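Local coordinates for CHAD domain (Ricinus communis, PDB 6QV5), which probably binds inorganic polyphosphate through an all-helical CHAD module and also carries a zinc ion, at residues A[99-104]-A[130-135]; A[58-63]-A[93-98]; A[203-208]-A[243-248]. All coordinates share one frame; numbering follows the deposited sequence.

Contact 1 of 3, residues A[99-104]-A[130-135]; sequences RDWDVL and QKIAQA
The indole of Trp101 has the methyl CG2 of Ile132 over one face, close above the middle of its six-membered ring. This is a CH-pi contact: CG2 stands 3.5 Å from the centroid of that ring and only 9° off its normal, so the methyl presses on the pi cloud and not on the rim. The atoms CD2 and CE2 of the fused bond are the nearest, each 3.6 Å from Ile132 CG2, while Ile132 CB lies over the same face, above CE3 of Trp101. The Trp101 side chain also touches Leu253 of helix 224-260, and Val129 and Lys136 one turn to either side along helix 122-145. A broad aromatic suits this place because one residue can serve two neighbouring helices at once.

Ile132 delivers its methyl by its branching. With CG1 beside the backbone N (chi1 -52°), CG2 takes the position anti to that nitrogen and meets the ring, and the longer CG1 arm leads away from it.

Segments 99-104 and 130-135, on helices 82-108 and 122-145, successive helices of the all-alpha CHAD fold, run roughly antiparallel, at 150°, with axes 8.6 Å apart at closest. The small Ala133 is consistent with this close spacing. Its CA lies 5.0 Å from that of Trp101, and its methyl rests 4.0 Å from Trp101 CB and similarly near the Trp101 carbonyl oxygen; a residue this short suits a place where the backbones approach while the indole spreads over Ile132.

Asp102 borders the same alanine, with OD1 4.2 Å from Ala133 CB, a loose touch without a hydrogen bond. Its side chain also touches Pro54 and Leu57 of helix 54-73 and lies about 7 Å from that of His52, which binds the zinc ion together with His138.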
# COMPACT_ATOMS: atom_id res chain seq x y z
N ARG A 99 7.93 7.32 -3.60
CA ARG A 99 8.12 5.88 -3.38
C ARG A 99 8.39 5.15 -4.70
O ARG A 99 9.33 4.36 -4.76
CB ARG A 99 6.91 5.28 -2.63
CG ARG A 99 6.94 3.76 -2.40
CD ARG A 99 8.04 3.30 -1.45
NE ARG A 99 8.14 1.85 -1.39
CZ ARG A 99 9.23 1.18 -1.03
NH1 ARG A 99 10.34 1.83 -0.71
NH2 ARG A 99 9.22 -0.15 -1.01
N ASP A 100 7.59 5.45 -5.76
CA ASP A 100 7.72 4.87 -7.11
C ASP A 100 9.13 5.04 -7.68
O ASP A 100 9.68 4.08 -8.22
CB ASP A 100 6.69 5.50 -8.07
CG ASP A 100 5.25 5.02 -7.91
OD1 ASP A 100 5.00 4.11 -7.09
OD2 ASP A 100 4.37 5.56 -8.62
N TRP A 101 9.72 6.24 -7.53
CA TRP A 101 11.07 6.53 -8.00
C TRP A 101 12.16 5.88 -7.15
O TRP A 101 13.23 5.58 -7.67
CB TRP A 101 11.29 8.05 -8.15
CG TRP A 101 10.66 8.60 -9.39
CD1 TRP A 101 9.40 9.11 -9.51
CD2 TRP A 101 11.22 8.60 -10.70
NE1 TRP A 101 9.16 9.47 -10.81
CE2 TRP A 101 10.26 9.17 -11.57
CE3 TRP A 101 12.46 8.21 -11.24
CZ2 TRP A 101 10.50 9.35 -12.94
CZ3 TRP A 101 12.70 8.39 -12.59
CH2 TRP A 101 11.72 8.95 -13.43
N ASP A 102 11.87 5.63 -5.85
CA ASP A 102 12.81 4.97 -4.94
C ASP A 102 12.87 3.46 -5.21
O ASP A 102 13.94 2.87 -5.07
CB ASP A 102 12.44 5.25 -3.47
CG ASP A 102 13.51 5.99 -2.67
OD1 ASP A 102 14.61 6.23 -3.21
OD2 ASP A 102 13.24 6.31 -1.49
N VAL A 103 11.72 2.84 -5.58
CA VAL A 103 11.60 1.42 -5.91
C VAL A 103 12.38 1.15 -7.21
O VAL A 103 13.15 0.19 -7.28
CB VAL A 103 10.12 0.94 -5.99
CG1 VAL A 103 10.00 -0.48 -6.56
CG2 VAL A 103 9.44 1.01 -4.62
N LEU A 104 12.20 2.03 -8.22
CA LEU A 104 12.87 1.97 -9.52
C LEU A 104 14.40 2.01 -9.36
O LEU A 104 15.09 1.23 -10.01
CB LEU A 104 12.37 3.13 -10.43
CG LEU A 104 13.10 3.40 -11.76
CD1 LEU A 104 12.96 2.25 -12.74
CD2 LEU A 104 12.61 4.68 -12.40
N GLN A 130 18.37 8.76 -9.67
CA GLN A 130 18.70 9.15 -8.30
C GLN A 130 18.40 10.64 -8.07
O GLN A 130 17.92 11.01 -7.00
CB GLN A 130 20.17 8.85 -7.98
CG GLN A 130 20.48 8.78 -6.48
CD GLN A 130 21.92 8.44 -6.15
OE1 GLN A 130 22.70 7.98 -6.99
NE2 GLN A 130 22.29 8.65 -4.90
N LYS A 131 18.66 11.48 -9.10
CA LYS A 131 18.40 12.92 -9.09
C LYS A 131 16.89 13.17 -9.01
O LYS A 131 16.46 14.04 -8.24
CB LYS A 131 19.01 13.59 -10.33
CG LYS A 131 18.99 15.11 -10.32
CD LYS A 131 19.47 15.68 -11.65
CE LYS A 131 19.35 17.19 -11.71
NZ LYS A 131 19.83 17.73 -13.01
N ILE A 132 16.08 12.40 -9.78
CA ILE A 132 14.62 12.52 -9.79
C ILE A 132 14.04 12.05 -8.45
O ILE A 132 13.21 12.75 -7.88
CB ILE A 132 13.95 11.82 -11.03
CG1 ILE A 132 14.57 12.28 -12.39
CG2 ILE A 132 12.42 11.98 -11.03
CD1 ILE A 132 14.46 13.81 -12.78
N ALA A 133 14.50 10.88 -7.95
CA ALA A 133 14.07 10.30 -6.67
C ALA A 133 14.31 11.25 -5.49
O ALA A 133 13.43 11.39 -4.64
CB ALA A 133 14.76 8.96 -6.44
N GLN A 134 15.48 11.91 -5.46
CA GLN A 134 15.84 12.88 -4.42
C GLN A 134 14.98 14.14 -4.52
O GLN A 134 14.59 14.69 -3.48
CB GLN A 134 17.34 13.22 -4.47
CG GLN A 134 18.23 12.12 -3.89
CD GLN A 134 19.67 12.21 -4.32
OE1 GLN A 134 20.01 12.56 -5.46
NE2 GLN A 134 20.57 11.87 -3.41
N ALA A 135 14.64 14.57 -5.75
CA ALA A 135 13.79 15.73 -6.02
C ALA A 135 12.33 15.44 -5.63
O ALA A 135 11.66 16.31 -5.10
CB ALA A 135 13.87 16.13 -7.49

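Contact 2 of 3, residues A[58-63]-A[93-98]; sequences HQMRVG and TELGAA
This is a helix-helix packing contact with an apolar part and a part in which an arginine stem lies on backbone: Met60 and Arg61 of helix 54-73 meet Leu95 and Gly96 of helix 82-108 near the middle of the CHAD fold. Segments 58-63 and 93-98 run broadly antiparallel, at 141°, and their axes come within 9.5 Å.

The buried half is Met60 against Leu95. The methionine chain is extended, and it crosses the leucine at about a right angle. Its SD lies 4.0 Å from Leu95 CD2 and equally far from CD1, and so rests against both branches of the leucine fork. A flexible thioether and a branched aliphatic chain are well matched here, since neither carries a polar group that burial would leave in need of a partner.

On the other side, Arg61 leaves its helix with CG anti to the backbone N and then bends at chi2 (66°), which lays its CD alongside the other helix, 3.5 Å from Gly96 N. The next atom, Arg61 NE, passes 3.5 Å from Gly96 CA. Arginine's long aliphatic stem can cover neighbouring backbone from a partly exposed position, and glycine, having no side chain, leaves that backbone bare. CD also touches Leu95 CB.

Around this pair, helix 45-50 adds Val48, which meets both Met60 and Leu95, and helix 122-145 brings Leu144 against Met60 and Ala140 against Ala98.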
# COMPACT_ATOMS: atom_id res chain seq x y z
N HIS A 58 8.75 4.53 2.85
CA HIS A 58 7.99 3.30 2.60
C HIS A 58 6.96 3.08 3.71
O HIS A 58 5.78 2.86 3.40
CB HIS A 58 8.94 2.09 2.47
CG HIS A 58 8.26 0.76 2.26
ND1 HIS A 58 8.77 -0.40 2.80
CD2 HIS A 58 7.13 0.46 1.57
CE1 HIS A 58 7.94 -1.37 2.43
NE2 HIS A 58 6.94 -0.89 1.69
N GLN A 59 7.38 3.20 4.98
CA GLN A 59 6.51 3.06 6.14
C GLN A 59 5.40 4.11 6.19
O GLN A 59 4.27 3.78 6.56
CB GLN A 59 7.31 3.02 7.45
CG GLN A 59 8.06 1.71 7.70
CD GLN A 59 7.19 0.48 7.61
OE1 GLN A 59 6.14 0.37 8.26
NE2 GLN A 59 7.60 -0.49 6.80
N MET A 60 5.71 5.36 5.79
CA MET A 60 4.72 6.44 5.76
C MET A 60 3.69 6.22 4.65
O MET A 60 2.50 6.46 4.88
CB MET A 60 5.39 7.82 5.63
CG MET A 60 4.51 8.94 6.13
SD MET A 60 5.20 10.59 5.88
CE MET A 60 4.04 11.54 6.78
N ARG A 61 4.14 5.74 3.47
CA ARG A 61 3.28 5.43 2.33
C ARG A 61 2.32 4.28 2.67
O ARG A 61 1.14 4.37 2.34
CB ARG A 61 4.13 5.10 1.07
CG ARG A 61 3.33 4.77 -0.20
CD ARG A 61 2.54 5.97 -0.71
NE ARG A 61 1.52 5.59 -1.69
CZ ARG A 61 0.22 5.51 -1.42
NH1 ARG A 61 -0.23 5.79 -0.20
NH2 ARG A 61 -0.64 5.16 -2.37
N VAL A 62 2.84 3.23 3.34
CA VAL A 62 2.08 2.06 3.79
C VAL A 62 1.00 2.51 4.80
O VAL A 62 -0.14 2.05 4.72
CB VAL A 62 3.00 0.92 4.32
CG1 VAL A 62 2.24 -0.12 5.14
CG2 VAL A 62 3.75 0.25 3.17
N GLY A 63 1.37 3.44 5.69
CA GLY A 63 0.48 4.03 6.69
C GLY A 63 -0.71 4.73 6.07
O GLY A 63 -1.82 4.63 6.59
N THR A 93 -0.71 10.44 -3.37
CA THR A 93 -0.08 10.75 -4.66
C THR A 93 1.31 11.37 -4.44
O THR A 93 2.25 11.00 -5.15
CB THR A 93 -1.02 11.64 -5.50
OG1 THR A 93 -2.27 10.95 -5.67
CG2 THR A 93 -0.45 11.99 -6.87
N GLU A 94 1.45 12.28 -3.45
CA GLU A 94 2.71 12.95 -3.13
C GLU A 94 3.78 11.98 -2.61
O GLU A 94 4.91 12.01 -3.11
CB GLU A 94 2.51 14.13 -2.16
CG GLU A 94 1.78 15.33 -2.74
CD GLU A 94 2.36 15.94 -4.00
OE1 GLU A 94 3.55 16.33 -3.99
OE2 GLU A 94 1.62 16.03 -5.01
N LEU A 95 3.41 11.11 -1.65
CA LEU A 95 4.32 10.11 -1.08
C LEU A 95 4.53 8.95 -2.05
O LEU A 95 5.62 8.36 -2.06
CB LEU A 95 3.82 9.59 0.28
CG LEU A 95 3.73 10.59 1.44
CD1 LEU A 95 2.95 10.01 2.59
CD2 LEU A 95 5.11 11.02 1.93
N GLY A 96 3.50 8.63 -2.83
CA GLY A 96 3.50 7.57 -3.83
C GLY A 96 4.48 7.81 -4.96
O GLY A 96 5.19 6.88 -5.36
N ALA A 97 4.54 9.06 -5.47
CA ALA A 97 5.45 9.48 -6.54
C ALA A 97 6.90 9.35 -6.08
O ALA A 97 7.74 8.89 -6.85
CB ALA A 97 5.15 10.91 -6.95
N ALA A 98 7.19 9.73 -4.81
CA ALA A 98 8.52 9.64 -4.21
C ALA A 98 8.91 8.17 -3.99
O ALA A 98 10.07 7.81 -4.21
CB ALA A 98 8.56 10.41 -2.90

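Contact 3 of 3, residues A[203-208]-A[243-248]; sequences RTRIAT and RHNDLV
Asn245 and Arg205 are the residues that meet across segments 203-208 and 243-248, and the side chains before and after Asn245 turn elsewhere. Arg243 is held by a salt bridge to Glu240 and a hydrogen bond to the carbonyl of Arg282; His244 packs on Gln279 of helix 265-281.

In the conformer described, one of two modelled for Arg205, so that the stack is not certain to be constant, Asn245 lays its amide over one face of the Arg205 guanidinium, the two planes only 19° apart. ND2 sits 3.2 Å above the guanidinium plane, offset toward its rim. Neither close polar pair is a hydrogen bond: NH1 of Arg205 and ND2 of Asn245, 3.3 Å apart, are both donors, and Arg205 NH2 meets Asn245 OD1 at a poor angle. What remains is a flat-on-flat stack, for which the planar asparagine amide is apt. Arg205 reaches it by a nearly straight chain that bends at chi3 (54°).

Helices 198-217 and 224-260 follow one another in the CHAD fold, and here their backbones stand well apart, with 9.4 Å between the CA atoms of Arg205 and Asn245; a long arginine can span that gap. Next comes Asp246, whose OD1 stays 6.8 Å from Arg205 NH1, so any attraction would act at a distance. Leu247 and then Val248 pack on helix 265-281, the former against Gln278 and both against Gln279.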
# COMPACT_ATOMS: atom_id res chain seq x y z
N ARG A 203 -6.75 -6.07 -9.49
CA ARG A 203 -7.90 -6.32 -8.61
C ARG A 203 -7.59 -7.38 -7.55
O ARG A 203 -7.99 -7.22 -6.40
CB ARG A 203 -9.14 -6.71 -9.43
CG ARG A 203 -9.99 -5.53 -9.86
CD ARG A 203 -11.25 -5.97 -10.57
NE ARG A 203 -10.99 -6.38 -11.95
CZ ARG A 203 -11.86 -7.04 -12.72
NH1 ARG A 203 -13.05 -7.39 -12.24
NH2 ARG A 203 -11.53 -7.36 -13.96
N THR A 204 -6.85 -8.44 -7.95
CA THR A 204 -6.44 -9.53 -7.06
C THR A 204 -5.41 -9.02 -6.04
O THR A 204 -5.54 -9.33 -4.85
CB THR A 204 -5.93 -10.74 -7.89
OG1 THR A 204 -6.92 -11.08 -8.87
CG2 THR A 204 -5.63 -11.96 -7.03
N ARG A 205 -4.41 -8.22 -6.51
CA ARG A 205 -3.35 -7.63 -5.70
C ARG A 205 -3.91 -6.71 -4.60
O ARG A 205 -3.43 -6.73 -3.47
CB ARG A 205 -2.37 -6.88 -6.62
CG ARG A 205 -1.10 -6.35 -5.95
CD ARG A 205 -0.06 -5.87 -6.97
NE ARG A 205 -0.60 -4.89 -7.92
CZ ARG A 205 -0.60 -3.58 -7.72
NH1 ARG A 205 -0.09 -3.06 -6.61
NH2 ARG A 205 -1.12 -2.77 -8.64
N ILE A 206 -4.93 -5.89 -4.95
CA ILE A 206 -5.54 -4.95 -4.00
C ILE A 206 -6.45 -5.71 -3.01
O ILE A 206 -6.51 -5.32 -1.84
CB ILE A 206 -6.21 -3.70 -4.63
CG1 ILE A 206 -7.42 -4.06 -5.53
CG2 ILE A 206 -5.18 -2.83 -5.37
CD1 ILE A 206 -8.57 -3.04 -5.49
N ALA A 207 -7.11 -6.80 -3.47
CA ALA A 207 -7.96 -7.66 -2.63
C ALA A 207 -7.09 -8.38 -1.59
O ALA A 207 -7.54 -8.61 -0.46
CB ALA A 207 -8.70 -8.67 -3.48
N THR A 208 -5.84 -8.69 -1.97
CA THR A 208 -4.82 -9.32 -1.14
C THR A 208 -4.34 -8.32 -0.07
O THR A 208 -4.15 -8.72 1.08
CB THR A 208 -3.67 -9.81 -2.04
OG1 THR A 208 -4.19 -10.76 -2.98
CG2 THR A 208 -2.55 -10.44 -1.27
N ARG A 243 5.74 -7.80 -7.88
CA ARG A 243 6.98 -7.95 -8.65
C ARG A 243 6.75 -7.54 -10.11
O ARG A 243 7.53 -6.75 -10.65
CB ARG A 243 7.50 -9.40 -8.55
CG ARG A 243 8.72 -9.71 -9.42
CD ARG A 243 8.88 -11.20 -9.70
NE ARG A 243 7.72 -11.80 -10.36
CZ ARG A 243 7.50 -11.80 -11.67
NH1 ARG A 243 8.37 -11.22 -12.49
NH2 ARG A 243 6.42 -12.37 -12.17
N HIS A 244 5.67 -8.06 -10.73
CA HIS A 244 5.28 -7.76 -12.11
C HIS A 244 4.78 -6.32 -12.23
O HIS A 244 4.97 -5.69 -13.28
CB HIS A 244 4.22 -8.75 -12.61
CG HIS A 244 3.94 -8.63 -14.07
ND1 HIS A 244 4.67 -9.34 -15.01
CD2 HIS A 244 3.02 -7.87 -14.72
CE1 HIS A 244 4.17 -8.99 -16.19
NE2 HIS A 244 3.18 -8.11 -16.06
N ASN A 245 4.15 -5.79 -11.15
CA ASN A 245 3.64 -4.42 -11.08
C ASN A 245 4.78 -3.40 -11.07
O ASN A 245 4.65 -2.36 -11.72
CB ASN A 245 2.74 -4.25 -9.85
CG ASN A 245 2.18 -2.85 -9.68
OD1 ASN A 245 1.53 -2.29 -10.58
ND2 ASN A 245 2.43 -2.26 -8.53
N ASP A 246 5.88 -3.70 -10.36
CA ASP A 246 7.07 -2.83 -10.29
C ASP A 246 7.69 -2.65 -11.67
O ASP A 246 8.12 -1.55 -12.01
CB ASP A 246 8.10 -3.40 -9.30
CG ASP A 246 7.73 -3.30 -7.83
OD1 ASP A 246 6.68 -2.69 -7.52
OD2 ASP A 246 8.48 -3.83 -6.99
N LEU A 247 7.69 -3.73 -12.48
CA LEU A 247 8.20 -3.77 -13.85
C LEU A 247 7.40 -2.85 -14.78
O LEU A 247 8.00 -2.10 -15.55
CB LEU A 247 8.14 -5.23 -14.36
CG LEU A 247 9.41 -6.10 -14.32
CD1 LEU A 247 10.00 -6.20 -12.91
CD2 LEU A 247 9.08 -7.50 -14.78
N VAL A 248 6.04 -2.89 -14.70
CA VAL A 248 5.16 -2.07 -15.54
C VAL A 248 5.18 -0.59 -15.10
O VAL A 248 5.03 0.29 -15.96
CB VAL A 248 3.72 -2.67 -15.68
CG1 VAL A 248 2.86 -2.42 -14.45
CG2 VAL A 248 3.03 -2.17 -16.95

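How the contacts relate
Contacts 1 and 2 are both partly buried and share helix 82-108, which meets helix 122-145 in the first and helix 54-73 in the second; their centres are 12 Å apart, and Arg99 of one packs on His58 of the other. Contact 3 is a surface contact between helices 198-217 and 224-260, yet it touches contact 1 through Val103 and Asp246, whereas it stays about 9 Å (nearest atoms) from contact 2. Chemistry follows place. Small residues sit where the helices meet in the first two, alanine against the tryptophan's carbonyl and CB and glycine beneath an arginine stem, with apolar chains filling in; the surface pair relies on stacked polar planes across widely spaced backbones.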